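Local coordinates for uncharacterized protein (Proteus penneri, PDB 3RD4) that is of unknown function but belongs to the DUF2500 family and assembles as four copies of a small, mostly beta-strand chain, at residues Asp13-Ala18 with Tyr37-Phe42; Leu52-Asp57 with Gly70-Gln75. One frame throughout, in Å; residues are numbered along the deposited sequence.

Contact 1: residues Asp13-Ala18 with Tyr37-Phe42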
loop_
_atom_site.group_PDB
_atom_site.type_symbol
_atom_site.label_atom_id
_atom_site.label_comp_id
_atom_site.label_asym_id
_atom_site.label_seq_id
_atom_site.Cartn_x
_atom_site.Cartn_y
_atom_site.Cartn_z
ATOM N N ASP B 13 8.006 6.639 -13.975
ATOM C CA ASP B 13 7.910 7.506 -12.805
ATOM C C ASP B 13 9.187 7.577 -11.978
ATOM O O ASP B 13 10.136 6.851 -12.229
ATOM C CB ASP B 13 6.768 7.017 -11.913
ATOM C CG ASP B 13 6.019 8.155 -11.251
ATOM O OD1 ASP B 13 6.678 9.076 -10.703
ATOM O OD2 ASP B 13 4.764 8.118 -11.275
ATOM N N LYS B 14 9.189 8.438 -10.969
ATOM C CA LYS B 14 10.352 8.605 -10.120
ATOM C C LYS B 14 9.935 9.462 -8.928
ATOM O O LYS B 14 9.401 10.549 -9.115
ATOM C CB LYS B 14 11.446 9.328 -10.909
ATOM C CG LYS B 14 12.793 9.340 -10.228
ATOM C CD LYS B 14 13.727 10.414 -10.820
ATOM C CE LYS B 14 15.095 10.402 -10.108
ATOM N NZ LYS B 14 15.983 11.567 -10.361
ATOM N N LYS B 15 10.171 8.990 -7.706
ATOM C CA LYS B 15 9.807 9.758 -6.510
ATOM C C LYS B 15 10.598 9.349 -5.280
ATOM O O LYS B 15 10.936 8.177 -5.113
ATOM C CB LYS B 15 8.320 9.596 -6.174
ATOM C CG LYS B 15 7.924 8.183 -5.703
ATOM C CD LYS B 15 6.691 8.188 -4.806
ATOM C CE LYS B 15 5.539 8.904 -5.450
ATOM N NZ LYS B 15 4.416 9.032 -4.502
ATOM N N GLU B 16 10.880 10.317 -4.417
ATOM C CA GLU B 16 11.598 10.048 -3.182
ATOM C C GLU B 16 10.568 9.920 -2.046
ATOM O O GLU B 16 9.624 10.702 -1.966
ATOM C CB GLU B 16 12.570 11.177 -2.876
ATOM C CG GLU B 16 13.783 10.700 -2.116
ATOM C CD GLU B 16 14.743 11.822 -1.746
ATOM O OE1 GLU B 16 15.009 12.699 -2.607
ATOM O OE2 GLU B 16 15.241 11.807 -0.586
ATOM N N ILE B 17 10.744 8.930 -1.175
ATOM C CA ILE B 17 9.820 8.732 -0.065
ATOM C C ILE B 17 10.519 8.757 1.294
ATOM O O ILE B 17 11.173 7.772 1.668
ATOM C CB ILE B 17 9.111 7.395 -0.190
ATOM C CG1 ILE B 17 8.481 7.284 -1.571
ATOM C CG2 ILE B 17 8.074 7.261 0.915
ATOM C CD1 ILE B 17 7.843 5.931 -1.844
ATOM N N ALA B 18 10.399 9.871 2.020
ATOM C CA ALA B 18 11.017 9.966 3.343
ATOM C C ALA B 18 9.948 9.518 4.330
ATOM O O ALA B 18 8.981 10.226 4.550
ATOM C CB ALA B 18 11.452 11.404 3.632
ATOM N N TYR B 37 13.508 6.340 0.682
ATOM C CA TYR B 37 13.230 5.368 -0.362
ATOM C C TYR B 37 13.264 6.031 -1.725
ATOM O O TYR B 37 12.543 6.996 -1.984
ATOM C CB TYR B 37 11.860 4.727 -0.136
ATOM C CG TYR B 37 11.764 3.880 1.116
ATOM C CD1 TYR B 37 12.437 2.659 1.211
ATOM C CD2 TYR B 37 11.002 4.301 2.211
ATOM C CE1 TYR B 37 12.352 1.882 2.363
ATOM C CE2 TYR B 37 10.914 3.531 3.366
ATOM C CZ TYR B 37 11.590 2.323 3.436
ATOM O OH TYR B 37 11.503 1.549 4.570
ATOM N N TYR B 38 14.100 5.510 -2.604
ATOM C CA TYR B 38 14.214 6.062 -3.935
ATOM C C TYR B 38 13.547 5.095 -4.890
ATOM O O TYR B 38 14.174 4.151 -5.370
ATOM C CB TYR B 38 15.689 6.225 -4.247
ATOM C CG TYR B 38 16.368 7.072 -3.214
ATOM C CD1 TYR B 38 16.238 8.458 -3.237
ATOM C CD2 TYR B 38 17.134 6.500 -2.211
ATOM C CE1 TYR B 38 16.865 9.255 -2.287
ATOM C CE2 TYR B 38 17.766 7.292 -1.250
ATOM C CZ TYR B 38 17.628 8.668 -1.301
ATOM O OH TYR B 38 18.269 9.469 -0.387
ATOM N N GLN B 39 12.268 5.309 -5.166
ATOM C CA GLN B 39 11.580 4.385 -6.055
ATOM C C GLN B 39 11.343 4.915 -7.446
ATOM O O GLN B 39 11.007 6.078 -7.635
ATOM C CB GLN B 39 10.236 3.967 -5.467
ATOM C CG GLN B 39 9.118 4.886 -5.859
ATOM C CD GLN B 39 7.765 4.309 -5.557
ATOM O OE1 GLN B 39 6.786 4.677 -6.186
ATOM N NE2 GLN B 39 7.698 3.412 -4.586
ATOM N N VAL B 40 11.532 4.049 -8.428
ATOM C CA VAL B 40 11.288 4.426 -9.807
ATOM C C VAL B 40 10.388 3.368 -10.426
ATOM O O VAL B 40 10.529 2.179 -10.157
ATOM C CB VAL B 40 12.620 4.610 -10.633
ATOM C CG1 VAL B 40 13.713 3.734 -10.115
ATOM C CG2 VAL B 40 12.371 4.286 -12.086
ATOM N N THR B 41 9.424 3.810 -11.219
ATOM C CA THR B 41 8.502 2.881 -11.856
ATOM C C THR B 41 8.930 2.537 -13.288
ATOM O O THR B 41 8.952 3.404 -14.167
ATOM C CB THR B 41 7.075 3.464 -11.880
ATOM O OG1 THR B 41 6.649 3.722 -10.539
ATOM C CG2 THR B 41 6.112 2.485 -12.515
ATOM N N PHE B 42 9.273 1.270 -13.510
ATOM C CA PHE B 42 9.685 0.787 -14.824
ATOM C C PHE B 42 8.520 0.071 -15.500
ATOM O O PHE B 42 7.830 -0.724 -14.860
ATOM C CB PHE B 42 10.841 -0.198 -14.692
ATOM C CG PHE B 42 12.077 0.395 -14.097
ATOM C CD1 PHE B 42 12.354 0.242 -12.748
ATOM C CD2 PHE B 42 12.963 1.110 -14.884
ATOM C CE1 PHE B 42 13.491 0.795 -12.194
ATOM C CE2 PHE B 42 14.101 1.664 -14.337
ATOM C CZ PHE B 42 14.366 1.505 -12.989
#
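Asp13 meets Thr41 at the start of an antiparallel pairing between residues 13-18 and 37-42, two strand segments. The CB atoms of the two residues lie 3.6 Å apart, with OG1 of Thr41 against the same methylene, although the backbone pairing at this end is loose. Asp13 turns its carboxylate back on its own strand, where OD1 takes the N-H of Lys14 with the anti lone pair. Lys14 lies on the face shared with Glu16 and Val40, its NZ salt-bridged to Glu65 OE2. At Lys15 the pairing is regular: Lys15 N to Gln39 O (3.0 Å) and Gln39 N to Lys15 O (3.2 Å) close a hydrogen-bonded pair. Both side chains place CG between the backbone N and the carbonyl carbon (chi1 68° and 89°), which sets them side by side on one face, with Lys15 CG 3.5 Å from Gln39 CG. Glu16 points to the other face and runs alongside Tyr38, its CG and CD both next to CE1 of the ring, with carboxylate and ring planes 39° apart. Ile17 N donates to Tyr37 O at 2.8 Å, while Ile17 CD1 reaches across to Gln39 NE2 at 3.7 Å. Residues 16-18 also pair in parallel with a strand of the second subunit, next to salt bridges from Lys15 NZ to Asp51 OD2 and from Glu16 OE2 to Lys50 NZ of that subunit. Strand 34-44 lies between strands 4-20 and 50-56, and helix 58-61 brings Tyr61 against Glu16 and Tyr38.

Contact 2: residues Leu52-Asp57 with Gly70-Gln75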
loop_
_atom_site.group_PDB
_atom_site.type_symbol
_atom_site.label_atom_id
_atom_site.label_comp_id
_atom_site.label_asym_id
_atom_site.label_seq_id
_atom_site.Cartn_x
_atom_site.Cartn_y
_atom_site.Cartn_z
ATOM N N LEU B 52 7.109 -2.356 -12.985
ATOM C CA LEU B 52 7.958 -2.691 -11.853
ATOM C C LEU B 52 8.120 -1.420 -11.043
ATOM O O LEU B 52 8.519 -0.380 -11.572
ATOM C CB LEU B 52 9.340 -3.183 -12.320
ATOM C CG LEU B 52 9.505 -4.637 -12.779
ATOM C CD1 LEU B 52 8.848 -5.518 -11.746
ATOM C CD2 LEU B 52 8.878 -4.886 -14.131
ATOM N N VAL B 53 7.786 -1.475 -9.764
ATOM C CA VAL B 53 7.950 -0.289 -8.941
ATOM C C VAL B 53 8.976 -0.616 -7.859
ATOM O O VAL B 53 8.638 -0.886 -6.703
ATOM C CB VAL B 53 6.610 0.157 -8.321
ATOM C CG1 VAL B 53 6.648 1.663 -8.072
ATOM C CG2 VAL B 53 5.464 -0.192 -9.259
ATOM N N LEU B 54 10.239 -0.580 -8.261
ATOM C CA LEU B 54 11.347 -0.908 -7.381
ATOM C C LEU B 54 11.931 0.263 -6.591
ATOM O O LEU B 54 11.863 1.426 -7.015
ATOM C CB LEU B 54 12.474 -1.544 -8.202
ATOM C CG LEU B 54 12.055 -2.263 -9.487
ATOM C CD1 LEU B 54 13.271 -2.669 -10.282
ATOM C CD2 LEU B 54 11.211 -3.469 -9.134
ATOM N N ASN B 55 12.507 -0.067 -5.435
ATOM C CA ASN B 55 13.172 0.918 -4.590
ATOM C C ASN B 55 14.624 0.635 -4.897
ATOM O O ASN B 55 15.062 -0.503 -4.805
ATOM C CB ASN B 55 12.887 0.664 -3.117
ATOM C CG ASN B 55 11.412 0.693 -2.810
ATOM O OD1 ASN B 55 10.708 1.651 -3.162
ATOM N ND2 ASN B 55 10.926 -0.358 -2.149
ATOM N N ILE B 56 15.361 1.660 -5.294
ATOM C CA ILE B 56 16.748 1.475 -5.663
ATOM C C ILE B 56 17.625 2.404 -4.849
ATOM O O ILE B 56 17.122 3.326 -4.213
ATOM C CB ILE B 56 16.940 1.771 -7.175
ATOM C CG1 ILE B 56 16.613 3.232 -7.474
ATOM C CG2 ILE B 56 15.976 0.955 -8.000
ATOM C CD1 ILE B 56 16.822 3.602 -8.923
ATOM N N ASP B 57 18.933 2.168 -4.872
ATOM C CA ASP B 57 19.888 3.001 -4.136
ATOM C C ASP B 57 19.850 4.473 -4.565
ATOM O O ASP B 57 19.435 4.802 -5.684
ATOM C CB ASP B 57 21.281 2.449 -4.341
ATOM C CG ASP B 57 21.585 2.236 -5.797
ATOM O OD1 ASP B 57 22.353 3.059 -6.366
ATOM O OD2 ASP B 57 21.022 1.259 -6.361
ATOM N N GLY B 70 15.670 1.389 -21.716
ATOM C CA GLY B 70 16.858 0.565 -21.689
ATOM C C GLY B 70 16.673 -0.842 -21.161
ATOM O O GLY B 70 15.571 -1.380 -21.143
ATOM N N ARG B 71 17.775 -1.448 -20.746
ATOM C CA ARG B 71 17.731 -2.787 -20.210
ATOM C C ARG B 71 17.675 -2.661 -18.709
ATOM O O ARG B 71 18.386 -1.845 -18.123
ATOM C CB ARG B 71 18.981 -3.554 -20.607
ATOM C CG ARG B 71 19.085 -3.812 -22.080
ATOM C CD ARG B 71 20.332 -4.617 -22.388
ATOM N NE ARG B 71 21.536 -3.898 -21.983
ATOM C CZ ARG B 71 21.884 -2.711 -22.465
ATOM N NH1 ARG B 71 21.122 -2.100 -23.370
ATOM N NH2 ARG B 71 22.996 -2.135 -22.044
ATOM N N LEU B 72 16.818 -3.454 -18.086
ATOM C CA LEU B 72 16.706 -3.439 -16.640
ATOM C C LEU B 72 17.175 -4.803 -16.147
ATOM O O LEU B 72 16.713 -5.824 -16.637
ATOM C CB LEU B 72 15.251 -3.193 -16.236
ATOM C CG LEU B 72 14.834 -3.579 -14.819
ATOM C CD1 LEU B 72 15.672 -2.819 -13.825
ATOM C CD2 LEU B 72 13.370 -3.279 -14.616
ATOM N N PHE B 73 18.121 -4.836 -15.216
ATOM C CA PHE B 73 18.574 -6.122 -14.686
ATOM C C PHE B 73 18.014 -6.281 -13.280
ATOM O O PHE B 73 18.089 -5.367 -12.454
ATOM C CB PHE B 73 20.109 -6.207 -14.633
ATOM C CG PHE B 73 20.776 -6.111 -15.973
ATOM C CD1 PHE B 73 21.100 -4.871 -16.514
ATOM C CD2 PHE B 73 21.054 -7.255 -16.708
ATOM C CE1 PHE B 73 21.693 -4.773 -17.774
ATOM C CE2 PHE B 73 21.646 -7.170 -17.966
ATOM C CZ PHE B 73 21.965 -5.923 -18.502
ATOM N N MET B 74 17.443 -7.441 -13.002
ATOM C CA MET B 74 16.892 -7.679 -11.682
ATOM C C MET B 74 17.264 -9.057 -11.198
ATOM O O MET B 74 17.255 -10.019 -11.965
ATOM C CB MET B 74 15.370 -7.569 -11.699
ATOM C CG MET B 74 14.809 -6.172 -11.518
ATOM S SD MET B 74 13.014 -6.209 -11.675
ATOM C CE MET B 74 12.605 -7.135 -10.224
ATOM N N GLN B 75 17.601 -9.141 -9.920
ATOM C CA GLN B 75 17.939 -10.412 -9.306
ATOM C C GLN B 75 16.666 -10.721 -8.542
ATOM O O GLN B 75 16.407 -10.146 -7.474
ATOM C CB GLN B 75 19.102 -10.251 -8.341
ATOM C CG GLN B 75 19.937 -11.486 -8.166
ATOM C CD GLN B 75 20.746 -11.423 -6.898
ATOM O OE1 GLN B 75 20.202 -11.582 -5.803
ATOM N NE2 GLN B 75 22.048 -11.169 -7.027
#
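Met74 extends toward residues 52-57 with CG anti to its carbonyl carbon (chi1 -86°) and the next torsion extended, then bends at chi3 (67°), so that its sulfur touches both Leu52 and Leu54 and its methyl lies beside Leu54 CD2. Leu52, with CG likewise opposite its carbonyl carbon, meets the sulfur: Leu52 CG to Met74 SD is 4.0 Å. Leu54 makes the broader contact with the methionine, using both branches. Its CD1 lies 3.8 Å from Met74 SD and also touches Met74 CG, while Leu54 CD2 approaches the terminal methyl, 4.1 Å from Met74 CE. Leu72 completes the group more loosely, with Leu72 CD1 4.3 Å from Leu54 CD1 and Leu72 CD2 4.5 Å from Leu52 CG.

No hydrogen bond links these segments. Their axes stay 11.2 Å apart at closest and run at 73° to each other, and the strands meet only through four buried side chains. Around them, Phe79 of strand 78-84 packs on Leu72, and Tyr7 of strand 4-20 on Met74. Strands 50-56 and 69-75 belong to one antiparallel sheet but are not neighbours in it; strands 34-44 and 4-20 lie between them. The steep angle and the two intervening strands are consistent with a strongly twisted sheet folded over so that non-adjacent strands pack near-orthogonally on a shared apolar core.

In the fold
Contact 1 and contact 2 belong to the same antiparallel sheet, with their centres 11 Å apart. Strands 34-44 and 50-56 are neighbours in it and join the contacts directly: Phe42 O and Leu52 N, 2.6 Å apart, and Tyr38 O and Ile56 N, at 2.8 Å, are probable hydrogen bonds. On the face carrying Gln39 and Thr41, Thr41 OG1 packs 3.2 Å from Val53 CG1, and Gln39 CB lies beside Asn55 OD1. Contact 1 joins adjacent strands by backbone bonds; contact 2 joins non-adjacent ones through side chains alone. Both also touch the third subunit, where Leu52 and Val53 extend the sheet by parallel pairing.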